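Local structure of SusD homolog (Bacteroides thetaiotaomicron VPI-5482, 3IHV) at residues Val139-Ser143 with Thr144-Asn148; Val162-Tyr165 with Ile166-Leu170; Leu177-Ala180 with Thr181-Gln184; Tyr404-Ala407 with Leu408-Lys412. The protein probably binds sugars at the cell surface as the SusD-type component of an outer-membrane glycan uptake system. One frame throughout, in Å; residues are numbered along the deposited sequence.

Contacts 1, 2 and 3 follow one another along the chain in the N-terminal family region, while contact 4 belongs to the SusD family region. Contact 1 is a partly buried helix start, and Leu-140 and Thr-142 pack on Tyr-165 of contact 2, one helix further on. Contact 3, whose nearest atoms are about 7 Å from those of contact 2, is the surface turn that follows the same helix, 159-176. Contacts 2 and 4 each lie within one continuous helix, but contact 4 is the more buried. A serine N-cap and selenium packing mark contact 1, aromatic and carboxylate groups contact 2, two separately bridged aspartates contact 3, and a CH-pi contact beside two glutamates contact 4.

Contact 1 of 4, residues Val139-Ser143 with Thr144-Asn148; sequences VLMTS and TQMSN
Met-146 reaches back from the first turn of helix 144-147 over the loop residues that lead into it. Both methionines here are selenomethionines, and Met-146 and Ser-147 each have two conformers, so what is said of their outer atoms holds for the conformer described. The CB of Met-146 sits beside Ser-143, 3.6 Å from Ser-143 O. With CG anti to the backbone N (chi1 -162°), the chain is carried toward the loop, where CG packs against the selenium of Met-141 (CG to SE 3.6 Å). Next, SE of Met-146 lies 3.5 Å from Leu-140 O. The chain bends at chi3, and CE ends by OG1 of Thr-142, though so close that this last approach is doubtful.

The polar side of the contact is a classic N-cap. Ser-143 stands just before the helix, and its OG accepts from Met-146 N at 3.0 Å with an N-H...O angle of 157°, satisfying a first-turn N-H that has no carbonyl earlier in the helix to pair with. Serine suits the post because its short hydroxyl, held between the backbone N and the carbonyl carbon (chi1 72°), can fold back onto that N-H. The next N-H, of Ser-147, makes a weak bond to Ser-143 O at 3.5 Å. Water 1 donates to the same carbonyl and lies 2.6 Å from Ser-147 OG. Beyond the cap, Thr-144 OG1 is bonded to Glu-96 of helix 75-101, while the backbone of Met-141 is gripped by Tyr-128 OH at its N and Asn-92 ND2 at its O.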
loop_
_atom_site.group_PDB
_atom_site.type_symbol
_atom_site.label_atom_id
_atom_site.label_comp_id
_atom_site.label_asym_id
_atom_site.label_seq_id
_atom_site.Cartn_x
_atom_site.Cartn_y
_atom_site.Cartn_z
ATOM N N VAL A 139 -1.057 -15.250 -15.215
ATOM C CA VAL A 139 -0.579 -15.309 -16.592
ATOM C C VAL A 139 0.446 -14.210 -16.857
ATOM O O VAL A 139 0.223 -13.018 -16.535
ATOM C CB VAL A 139 -1.737 -15.117 -17.620
ATOM C CG1 VAL A 139 -1.205 -15.220 -19.053
ATOM C CG2 VAL A 139 -2.835 -16.123 -17.418
ATOM N N LEU A 140 1.558 -14.614 -17.472
ATOM C CA LEU A 140 2.529 -13.655 -18.003
ATOM C C LEU A 140 2.002 -13.248 -19.380
ATOM O O LEU A 140 2.175 -13.984 -20.363
ATOM C CB LEU A 140 3.926 -14.249 -18.135
ATOM C CG LEU A 140 4.716 -14.373 -16.840
ATOM C CD1 LEU A 140 6.011 -15.177 -16.984
ATOM C CD2 LEU A 140 5.003 -12.966 -16.316
HETATM N N MSE A 141 1.357 -12.079 -19.443
HETATM C CA MSE A 141 0.778 -11.517 -20.656
HETATM C C MSE A 141 1.826 -10.579 -21.234
HETATM O O MSE A 141 1.820 -9.361 -20.972
HETATM C CB MSE A 141 -0.523 -10.775 -20.314
HETATM C CG MSE A 141 -1.410 -10.518 -21.458
HETATM SE SE MSE A 141 -2.256 -12.144 -22.155
HETATM C CE MSE A 141 -3.439 -12.543 -20.735
ATOM N N THR A 142 2.715 -11.154 -22.032
ATOM C CA THR A 142 3.931 -10.438 -22.414
ATOM C C THR A 142 3.890 -9.512 -23.585
ATOM O O THR A 142 4.897 -8.839 -23.879
ATOM C CB THR A 142 5.070 -11.417 -22.583
ATOM O OG1 THR A 142 4.676 -12.436 -23.500
ATOM C CG2 THR A 142 5.407 -12.030 -21.222
ATOM N N SER A 143 2.752 -9.448 -24.255
ATOM C CA SER A 143 2.588 -8.523 -25.367
ATOM C C SER A 143 1.135 -8.153 -25.523
ATOM O O SER A 143 0.250 -8.831 -24.997
ATOM C CB SER A 143 3.111 -9.141 -26.657
ATOM O OG SER A 143 2.256 -10.169 -27.106
ATOM N N THR A 144 0.887 -7.050 -26.223
ATOM C CA THR A 144 -0.459 -6.664 -26.566
ATOM C C THR A 144 -1.082 -7.728 -27.470
ATOM O O THR A 144 -2.266 -8.025 -27.359
ATOM C CB THR A 144 -0.523 -5.301 -27.276
ATOM O OG1 THR A 144 0.294 -5.316 -28.452
ATOM C CG2 THR A 144 -0.066 -4.193 -26.331
ATOM N N GLN A 145 -0.288 -8.319 -28.352
ATOM C CA GLN A 145 -0.813 -9.385 -29.239
ATOM C C GLN A 145 -1.349 -10.558 -28.382
ATOM O O GLN A 145 -2.442 -11.064 -28.658
ATOM C CB GLN A 145 0.268 -9.866 -30.202
ATOM C CG GLN A 145 0.629 -8.872 -31.283
ATOM C CD GLN A 145 1.546 -7.681 -30.861
ATOM O OE1 GLN A 145 2.069 -7.590 -29.721
ATOM N NE2 GLN A 145 1.748 -6.766 -31.820
HETATM N N MSE A 146 -0.643 -10.948 -27.314
HETATM C CA MSE A 146 -1.136 -12.042 -26.484
HETATM C C MSE A 146 -2.497 -11.734 -25.875
HETATM O O MSE A 146 -3.340 -12.635 -25.754
HETATM C CB MSE A 146 -0.160 -12.411 -25.389
HETATM C CG MSE A 146 -0.438 -13.768 -24.818
HETATM SE SE MSE A 146 0.980 -14.200 -23.629
HETATM C CE MSE A 146 2.450 -13.970 -24.864
ATOM N N SER A 147 -2.752 -10.472 -25.543
ATOM C CA SER A 147 -4.043 -10.090 -24.978
ATOM C C SER A 147 -5.212 -10.352 -25.916
ATOM O O SER A 147 -6.350 -10.374 -25.487
ATOM C CB SER A 147 -4.034 -8.616 -24.581
ATOM O OG SER A 147 -2.972 -8.389 -23.687
ATOM N N ASN A 148 -4.929 -10.515 -27.208
ATOM C CA ASN A 148 -5.967 -10.757 -28.188
ATOM C C ASN A 148 -6.072 -12.211 -28.643
ATOM O O ASN A 148 -6.866 -12.532 -29.527
ATOM C CB ASN A 148 -5.782 -9.780 -29.343
ATOM C CG ASN A 148 -6.010 -8.351 -28.871
ATOM O OD1 ASN A 148 -7.004 -8.079 -28.179
ATOM N ND2 ASN A 148 -5.058 -7.475 -29.134
HETATM O O HOH W 1 -0.837 -7.136 -22.798
#

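Contact 2 of 4, residues Val162-Tyr165 with Ile166-Leu170; sequences VYEY and IEDDL. With EDO (1,2-ethanediol), chain H.
Ile-166 lies back along its helix onto Val-162, one turn earlier: CG1 rests 3.3 Å from Val-162 O, and CD1 meets Val-162 CG1 at 4.1 Å. The same methyl comes within 4.3 Å of Tyr-163 CD1, so one methyl touches both neighbours on the buried side. Four regular i to i+4 backbone bonds run beneath.

On another side of the helix, Tyr-165 and Asp-169 are also one turn apart. The tyrosine CG is anti to the backbone N (chi1 -169°), which swings the ring beside the aspartate; CE2 is 3.7 Å from Asp-169 OD2, with ring and carboxylate planes 69° apart. Water 2 sits over the centre of the Tyr-165 ring, donating to Tyr-165 O at 2.8 Å and weakly to Asp-169 OD1.

Further out, Arg-121 and Arg-124 of helix 107-135 form salt bridges with Asp-169, and Tyr-163 stacks on Trp-209 of helix 195-210, so this helix packs on both. Glu-167 stretches its extended chain outward until OE2 bonds with Tyr-206 OH and takes one from O2 of a 1,2-ethanediol molecule, probably from the crystallisation liquor, at 2.6 Å. Shortening Glu-167 to an alanine would probably leave Tyr-206 OH without this partner and undo a polar tie to helix 195-210. The two arginines probably keep Asp-169 ionised even though it is buried beside an aromatic ring.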
loop_
_atom_site.group_PDB
_atom_site.type_symbol
_atom_site.label_atom_id
_atom_site.label_comp_id
_atom_site.label_asym_id
_atom_site.label_seq_id
_atom_site.Cartn_x
_atom_site.Cartn_y
_atom_site.Cartn_z
ATOM N N VAL A 162 7.133 -15.435 -12.728
ATOM C CA VAL A 162 6.580 -14.084 -12.691
ATOM C C VAL A 162 7.552 -13.182 -11.903
ATOM O O VAL A 162 7.808 -12.029 -12.309
ATOM C CB VAL A 162 5.178 -14.078 -12.104
ATOM C CG1 VAL A 162 4.617 -12.663 -12.053
ATOM C CG2 VAL A 162 4.256 -15.013 -12.944
ATOM N N TYR A 163 8.119 -13.692 -10.798
ATOM C CA TYR A 163 9.097 -12.924 -10.036
ATOM C C TYR A 163 10.319 -12.584 -10.884
ATOM O O TYR A 163 10.845 -11.476 -10.826
ATOM C CB TYR A 163 9.501 -13.585 -8.695
ATOM C CG TYR A 163 8.580 -13.207 -7.537
ATOM C CD1 TYR A 163 8.620 -11.914 -7.004
ATOM C CD2 TYR A 163 7.657 -14.102 -6.987
ATOM C CE1 TYR A 163 7.799 -11.537 -5.991
ATOM C CE2 TYR A 163 6.864 -13.744 -5.935
ATOM C CZ TYR A 163 6.922 -12.452 -5.428
ATOM O OH TYR A 163 6.105 -12.003 -4.426
ATOM N N GLU A 164 10.810 -13.535 -11.648
ATOM C CA GLU A 164 11.937 -13.255 -12.516
ATOM C C GLU A 164 11.620 -12.154 -13.543
ATOM O O GLU A 164 12.470 -11.312 -13.846
ATOM C CB GLU A 164 12.345 -14.578 -13.156
ATOM C CG GLU A 164 13.448 -14.490 -14.127
ATOM C CD GLU A 164 13.875 -15.869 -14.589
ATOM O OE1 GLU A 164 14.471 -15.968 -15.689
ATOM O OE2 GLU A 164 13.570 -16.843 -13.855
ATOM N N TYR A 165 10.399 -12.155 -14.058
ATOM C CA TYR A 165 9.959 -11.138 -15.010
ATOM C C TYR A 165 9.901 -9.762 -14.326
ATOM O O TYR A 165 10.419 -8.782 -14.857
ATOM C CB TYR A 165 8.608 -11.546 -15.558
ATOM C CG TYR A 165 8.157 -10.745 -16.735
ATOM C CD1 TYR A 165 8.543 -11.088 -18.022
ATOM C CD2 TYR A 165 7.352 -9.658 -16.571
ATOM C CE1 TYR A 165 8.130 -10.327 -19.112
ATOM C CE2 TYR A 165 6.923 -8.917 -17.642
ATOM C CZ TYR A 165 7.296 -9.257 -18.899
ATOM O OH TYR A 165 6.836 -8.496 -19.945
ATOM N N ILE A 166 9.327 -9.702 -13.120
ATOM C CA ILE A 166 9.293 -8.446 -12.348
ATOM C C ILE A 166 10.738 -7.939 -12.092
ATOM O O ILE A 166 11.044 -6.778 -12.267
ATOM C CB ILE A 166 8.610 -8.671 -10.992
ATOM C CG1 ILE A 166 7.142 -9.031 -11.219
ATOM C CG2 ILE A 166 8.780 -7.438 -10.057
ATOM C CD1 ILE A 166 6.493 -9.673 -10.011
ATOM N N GLU A 167 11.609 -8.866 -11.732
ATOM C CA GLU A 167 12.992 -8.573 -11.396
ATOM C C GLU A 167 13.711 -7.971 -12.571
ATOM O O GLU A 167 14.414 -6.957 -12.413
ATOM C CB GLU A 167 13.690 -9.840 -10.973
ATOM C CG GLU A 167 15.165 -9.642 -10.701
ATOM C CD GLU A 167 15.915 -10.964 -10.389
ATOM O OE1 GLU A 167 15.600 -12.035 -10.950
ATOM O OE2 GLU A 167 16.868 -10.905 -9.606
ATOM N N ASP A 168 13.527 -8.548 -13.750
ATOM C CA ASP A 168 14.171 -7.996 -14.948
ATOM C C ASP A 168 13.677 -6.574 -15.201
ATOM O O ASP A 168 14.463 -5.668 -15.563
ATOM C CB ASP A 168 13.900 -8.875 -16.167
ATOM C CG ASP A 168 14.685 -10.166 -16.129
ATOM O OD1 ASP A 168 15.669 -10.226 -15.369
ATOM O OD2 ASP A 168 14.305 -11.113 -16.845
ATOM N N ASP A 169 12.376 -6.390 -15.062
ATOM C CA ASP A 169 11.792 -5.045 -15.243
ATOM C C ASP A 169 12.382 -4.013 -14.253
ATOM O O ASP A 169 12.810 -2.894 -14.640
ATOM C CB ASP A 169 10.268 -5.061 -15.113
ATOM C CG ASP A 169 9.540 -5.412 -16.407
ATOM O OD1 ASP A 169 10.161 -5.408 -17.503
ATOM O OD2 ASP A 169 8.313 -5.704 -16.338
ATOM N N LEU A 170 12.405 -4.368 -12.963
ATOM C CA LEU A 170 12.896 -3.430 -11.960
ATOM C C LEU A 170 14.408 -3.223 -12.073
ATOM O O LEU A 170 14.901 -2.102 -11.844
ATOM C CB LEU A 170 12.488 -3.862 -10.543
ATOM C CG LEU A 170 10.981 -3.821 -10.350
ATOM C CD1 LEU A 170 10.576 -4.455 -9.000
ATOM C CD2 LEU A 170 10.473 -2.399 -10.433
HETATM C C1 EDO H . 20.196 -11.898 -7.940
HETATM O O1 EDO H . 20.738 -13.202 -8.186
HETATM C C2 EDO H . 18.923 -12.120 -7.168
HETATM O O2 EDO H . 17.981 -12.656 -8.078
HETATM O O HOH W 2 10.631 -8.313 -17.614
#

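Contact 3 of 4, residues Leu177-Ala180 with Thr181-Gln184; sequences LPYA and TDDQ
Tyr-179 to Asp-182 form a type I beta turn, closed by Asp-182 N donating to Tyr-179 O at 3.0 Å. Ala-180 (phi/psi -50/-44°) and Thr-181 occupy its corners, and the donor stands well above the carbonyl plane. The turn reverses the chain soon after helix 159-176 ends, bringing Pro-178 opposite Asp-183.

There the proline meets a carboxylate: Pro-178 CG is 3.6 Å from Asp-183 CG, the two side chains crossing at a slant. Proline fits because the CG corner of its rigid ring gives an apolar contact for the aspartate CB and CG. Asp-182 runs alongside Tyr-179 in the same direction. Its OD2 lies at the edge of the tyrosine ring, near the ring plane and 3.6 Å from CD2, where the aromatic hydrogens are slightly positive; the carboxylate stands almost perpendicular to the ring. Water 3 bridges the pair, accepting from Tyr-179 N at 2.9 Å and donating to Asp-182 OD2 at 2.7 Å. The tyrosine itself is buried against helices 195-210 and 219-232.

Both aspartates have their stronger partners elsewhere. Asp-182 OD2 forms a salt bridge with Lys-235, whereas Asp-183 OD2 is held by Arg-186 and Asn-189, and its OD1 bonds to Tyr-185 N. Two successive aspartates at the end of the turn are thus each offset by a separate cation, which probably keeps both ionised; Asp-183 braces its own loop, while Asp-182 links it to the loop holding Lys-235.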
loop_
_atom_site.group_PDB
_atom_site.type_symbol
_atom_site.label_atom_id
_atom_site.label_comp_id
_atom_site.label_asym_id
_atom_site.label_seq_id
_atom_site.Cartn_x
_atom_site.Cartn_y
_atom_site.Cartn_z
ATOM N N LEU A 177 17.160 4.747 -14.519
ATOM C CA LEU A 177 16.574 5.946 -13.909
ATOM C C LEU A 177 17.564 6.729 -13.064
ATOM O O LEU A 177 18.373 6.150 -12.387
ATOM C CB LEU A 177 15.350 5.578 -13.064
ATOM C CG LEU A 177 14.148 5.047 -13.857
ATOM C CD1 LEU A 177 13.155 4.442 -12.888
ATOM C CD2 LEU A 177 13.471 6.150 -14.713
ATOM N N PRO A 178 17.502 8.058 -13.122
ATOM C CA PRO A 178 18.321 8.816 -12.177
ATOM C C PRO A 178 17.600 8.810 -10.830
ATOM O O PRO A 178 16.421 8.500 -10.764
ATOM C CB PRO A 178 18.246 10.239 -12.730
ATOM C CG PRO A 178 16.878 10.299 -13.373
ATOM C CD PRO A 178 16.712 8.929 -13.998
ATOM N N TYR A 179 18.308 9.144 -9.764
ATOM C CA TYR A 179 17.649 9.410 -8.492
ATOM C C TYR A 179 16.829 10.680 -8.702
ATOM O O TYR A 179 17.200 11.566 -9.515
ATOM C CB TYR A 179 18.646 9.623 -7.351
ATOM C CG TYR A 179 19.267 8.355 -6.865
ATOM C CD1 TYR A 179 18.589 7.535 -5.979
ATOM C CD2 TYR A 179 20.539 7.971 -7.267
ATOM C CE1 TYR A 179 19.152 6.359 -5.527
ATOM C CE2 TYR A 179 21.108 6.781 -6.800
ATOM C CZ TYR A 179 20.393 5.988 -5.933
ATOM O OH TYR A 179 20.935 4.806 -5.452
ATOM N N ALA A 180 15.701 10.752 -7.997
ATOM C CA ALA A 180 14.771 11.880 -8.127
ATOM C C ALA A 180 15.444 13.253 -8.017
ATOM O O ALA A 180 15.141 14.131 -8.810
ATOM C CB ALA A 180 13.617 11.768 -7.105
ATOM N N THR A 181 16.345 13.427 -7.064
ATOM C CA THR A 181 17.006 14.720 -6.846
ATOM C C THR A 181 18.224 14.980 -7.757
ATOM O O THR A 181 18.780 16.076 -7.755
ATOM C CB THR A 181 17.430 14.815 -5.361
ATOM O OG1 THR A 181 18.271 13.696 -5.042
ATOM C CG2 THR A 181 16.161 14.759 -4.457
ATOM N N ASP A 182 18.634 13.985 -8.531
ATOM C CA ASP A 182 19.773 14.103 -9.431
ATOM C C ASP A 182 19.327 14.397 -10.871
ATOM O O ASP A 182 20.131 14.809 -11.716
ATOM C CB ASP A 182 20.506 12.763 -9.567
ATOM C CG ASP A 182 21.411 12.398 -8.397
ATOM O OD1 ASP A 182 21.823 13.270 -7.635
ATOM O OD2 ASP A 182 21.776 11.176 -8.279
ATOM N N ASP A 183 18.053 14.226 -11.127
ATOM C CA ASP A 183 17.467 14.280 -12.456
ATOM C C ASP A 183 17.440 15.650 -13.124
ATOM O O ASP A 183 16.674 16.517 -12.732
ATOM C CB ASP A 183 16.052 13.719 -12.311
ATOM C CG ASP A 183 15.311 13.547 -13.617
ATOM O OD1 ASP A 183 15.859 13.800 -14.696
ATOM O OD2 ASP A 183 14.133 13.089 -13.516
ATOM N N GLN A 184 18.303 15.847 -14.106
ATOM C CA GLN A 184 18.250 17.064 -14.891
ATOM C C GLN A 184 17.805 16.761 -16.329
ATOM O O GLN A 184 18.050 17.556 -17.220
ATOM C CB GLN A 184 19.564 17.862 -14.789
ATOM C CG GLN A 184 19.768 18.409 -13.322
ATOM C CD GLN A 184 20.895 19.441 -13.189
ATOM O OE1 GLN A 184 21.334 20.042 -14.168
ATOM N NE2 GLN A 184 21.356 19.649 -11.953
HETATM O O HOH W 3 21.084 9.674 -10.380
#

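Contact 4 of 4, residues Tyr404-Ala407 with Leu408-Lys412; sequences YAEA and LNEWK
Leu-408 lays a methyl over the face of the Tyr-404 ring, an i to i+4 CH-pi contact on helix 397-412. CD1 is 3.7 Å from the ring centroid and only 19° off its normal, displaced so that its nearest ring atom is Tyr-404 CE1 at 3.5 Å. The tyrosine CG stands anti to the backbone N (chi1 -174°), turning the ring along the helix toward the leucine, whose CG in turn rests 3.3 Å from Tyr-404 O. A flat ring and a forked aliphatic chain suit this tight side, where helices 219-232 and 417-430 pack on the tyrosine. Replacing Tyr-404 with a serine is likely to strip Leu-408 CD1 of the ring face beneath it and open a gap toward both those helices.

Ala-405 is small enough for close contact with Phe-451 of helix 448-463. The other side is polar and holds two bridging waters, although Glu-406 and Asn-409 are buried. Glu-406 and Glu-410 hold their OE2 atoms 4.8 Å apart, their like charges probably offset by Arg-475 and Arg-452 respectively. Glu-410 CG, anti to the carbonyl carbon (chi1 -64°), comes 3.2 Å from Glu-406 O. That carbonyl takes both Glu-410 N and water 4, which also accepts from Asn-409 ND2, itself bonded to Glu-448 O, and donates to Glu-410 OE2. Water 5 spans the two carboxylates, donating to Glu-406 OE2 at 2.7 Å and to Glu-410 OE2 at 2.8 Å.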
loop_
_atom_site.group_PDB
_atom_site.type_symbol
_atom_site.label_atom_id
_atom_site.label_comp_id
_atom_site.label_asym_id
_atom_site.label_seq_id
_atom_site.Cartn_x
_atom_site.Cartn_y
_atom_site.Cartn_z
ATOM N N TYR A 404 15.349 -3.522 4.890
ATOM C CA TYR A 404 16.785 -3.724 4.954
ATOM C C TYR A 404 17.167 -4.437 6.251
ATOM O O TYR A 404 17.866 -5.461 6.245
ATOM C CB TYR A 404 17.467 -2.361 4.822
ATOM C CG TYR A 404 18.984 -2.338 4.730
ATOM C CD1 TYR A 404 19.693 -3.328 4.054
ATOM C CD2 TYR A 404 19.704 -1.261 5.249
ATOM C CE1 TYR A 404 21.081 -3.277 3.950
ATOM C CE2 TYR A 404 21.075 -1.200 5.129
ATOM C CZ TYR A 404 21.760 -2.205 4.464
ATOM O OH TYR A 404 23.137 -2.133 4.355
ATOM N N ALA A 405 16.646 -3.933 7.369
ATOM C CA ALA A 405 16.913 -4.546 8.654
ATOM C C ALA A 405 16.397 -5.969 8.676
ATOM O O ALA A 405 17.124 -6.889 9.112
ATOM C CB ALA A 405 16.279 -3.759 9.787
ATOM N N GLU A 406 15.168 -6.158 8.198
ATOM C CA GLU A 406 14.551 -7.495 8.180
ATOM C C GLU A 406 15.390 -8.476 7.364
ATOM O O GLU A 406 15.733 -9.554 7.805
ATOM C CB GLU A 406 13.117 -7.418 7.611
ATOM C CG GLU A 406 12.415 -8.755 7.527
ATOM C CD GLU A 406 11.047 -8.678 6.904
ATOM O OE1 GLU A 406 10.538 -7.544 6.619
ATOM O OE2 GLU A 406 10.464 -9.773 6.758
ATOM N N ALA A 407 15.734 -8.066 6.149
ATOM C CA ALA A 407 16.461 -8.960 5.223
ATOM C C ALA A 407 17.864 -9.267 5.694
ATOM O O ALA A 407 18.335 -10.424 5.569
ATOM C CB ALA A 407 16.495 -8.343 3.783
ATOM N N LEU A 408 18.571 -8.260 6.219
ATOM C CA LEU A 408 19.888 -8.528 6.783
ATOM C C LEU A 408 19.816 -9.592 7.875
ATOM O O LEU A 408 20.633 -10.509 7.931
ATOM C CB LEU A 408 20.502 -7.256 7.370
ATOM C CG LEU A 408 21.069 -6.246 6.355
ATOM C CD1 LEU A 408 21.350 -4.916 7.050
ATOM C CD2 LEU A 408 22.344 -6.845 5.763
ATOM N N ASN A 409 18.831 -9.461 8.760
ATOM C CA ASN A 409 18.696 -10.399 9.885
ATOM C C ASN A 409 18.373 -11.781 9.368
ATOM O O ASN A 409 18.894 -12.760 9.879
ATOM C CB ASN A 409 17.612 -9.894 10.834
ATOM C CG ASN A 409 17.409 -10.782 12.022
ATOM O OD1 ASN A 409 18.345 -11.067 12.761
ATOM N ND2 ASN A 409 16.159 -11.173 12.257
ATOM N N GLU A 410 17.544 -11.863 8.327
ATOM C CA GLU A 410 17.200 -13.164 7.770
ATOM C C GLU A 410 18.406 -13.804 7.085
ATOM O O GLU A 410 18.727 -14.988 7.289
ATOM C CB GLU A 410 16.062 -13.038 6.756
ATOM C CG GLU A 410 14.745 -12.565 7.301
ATOM C CD GLU A 410 14.083 -13.513 8.316
ATOM O OE1 GLU A 410 14.418 -14.738 8.348
ATOM O OE2 GLU A 410 13.218 -12.989 9.066
ATOM N N TRP A 411 19.107 -13.016 6.270
ATOM C CA TRP A 411 20.282 -13.547 5.557
ATOM C C TRP A 411 21.454 -13.949 6.464
ATOM O O TRP A 411 22.014 -15.068 6.338
ATOM C CB TRP A 411 20.699 -12.519 4.514
ATOM C CG TRP A 411 21.973 -12.696 3.888
ATOM C CD1 TRP A 411 22.573 -13.866 3.522
ATOM C CD2 TRP A 411 22.826 -11.644 3.425
ATOM N NE1 TRP A 411 23.770 -13.602 2.930
ATOM C CE2 TRP A 411 23.942 -12.247 2.839
ATOM C CE3 TRP A 411 22.737 -10.248 3.447
ATOM C CZ2 TRP A 411 25.002 -11.506 2.297
ATOM C CZ3 TRP A 411 23.775 -9.503 2.923
ATOM C CH2 TRP A 411 24.893 -10.139 2.332
ATOM N N LYS A 412 21.796 -13.058 7.391
ATOM C CA LYS A 412 22.911 -13.275 8.301
ATOM C C LYS A 412 22.549 -14.054 9.551
ATOM O O LYS A 412 23.445 -14.370 10.325
ATOM C CB LYS A 412 23.452 -11.931 8.772
ATOM C CG LYS A 412 23.729 -10.880 7.692
ATOM C CD LYS A 412 24.917 -11.162 6.921
ATOM C CE LYS A 412 25.364 -9.896 6.178
ATOM N NZ LYS A 412 26.596 -10.173 5.394
HETATM O O HOH W 4 14.176 -10.601 10.143
HETATM O O HOH W 5 10.786 -11.786 8.565
#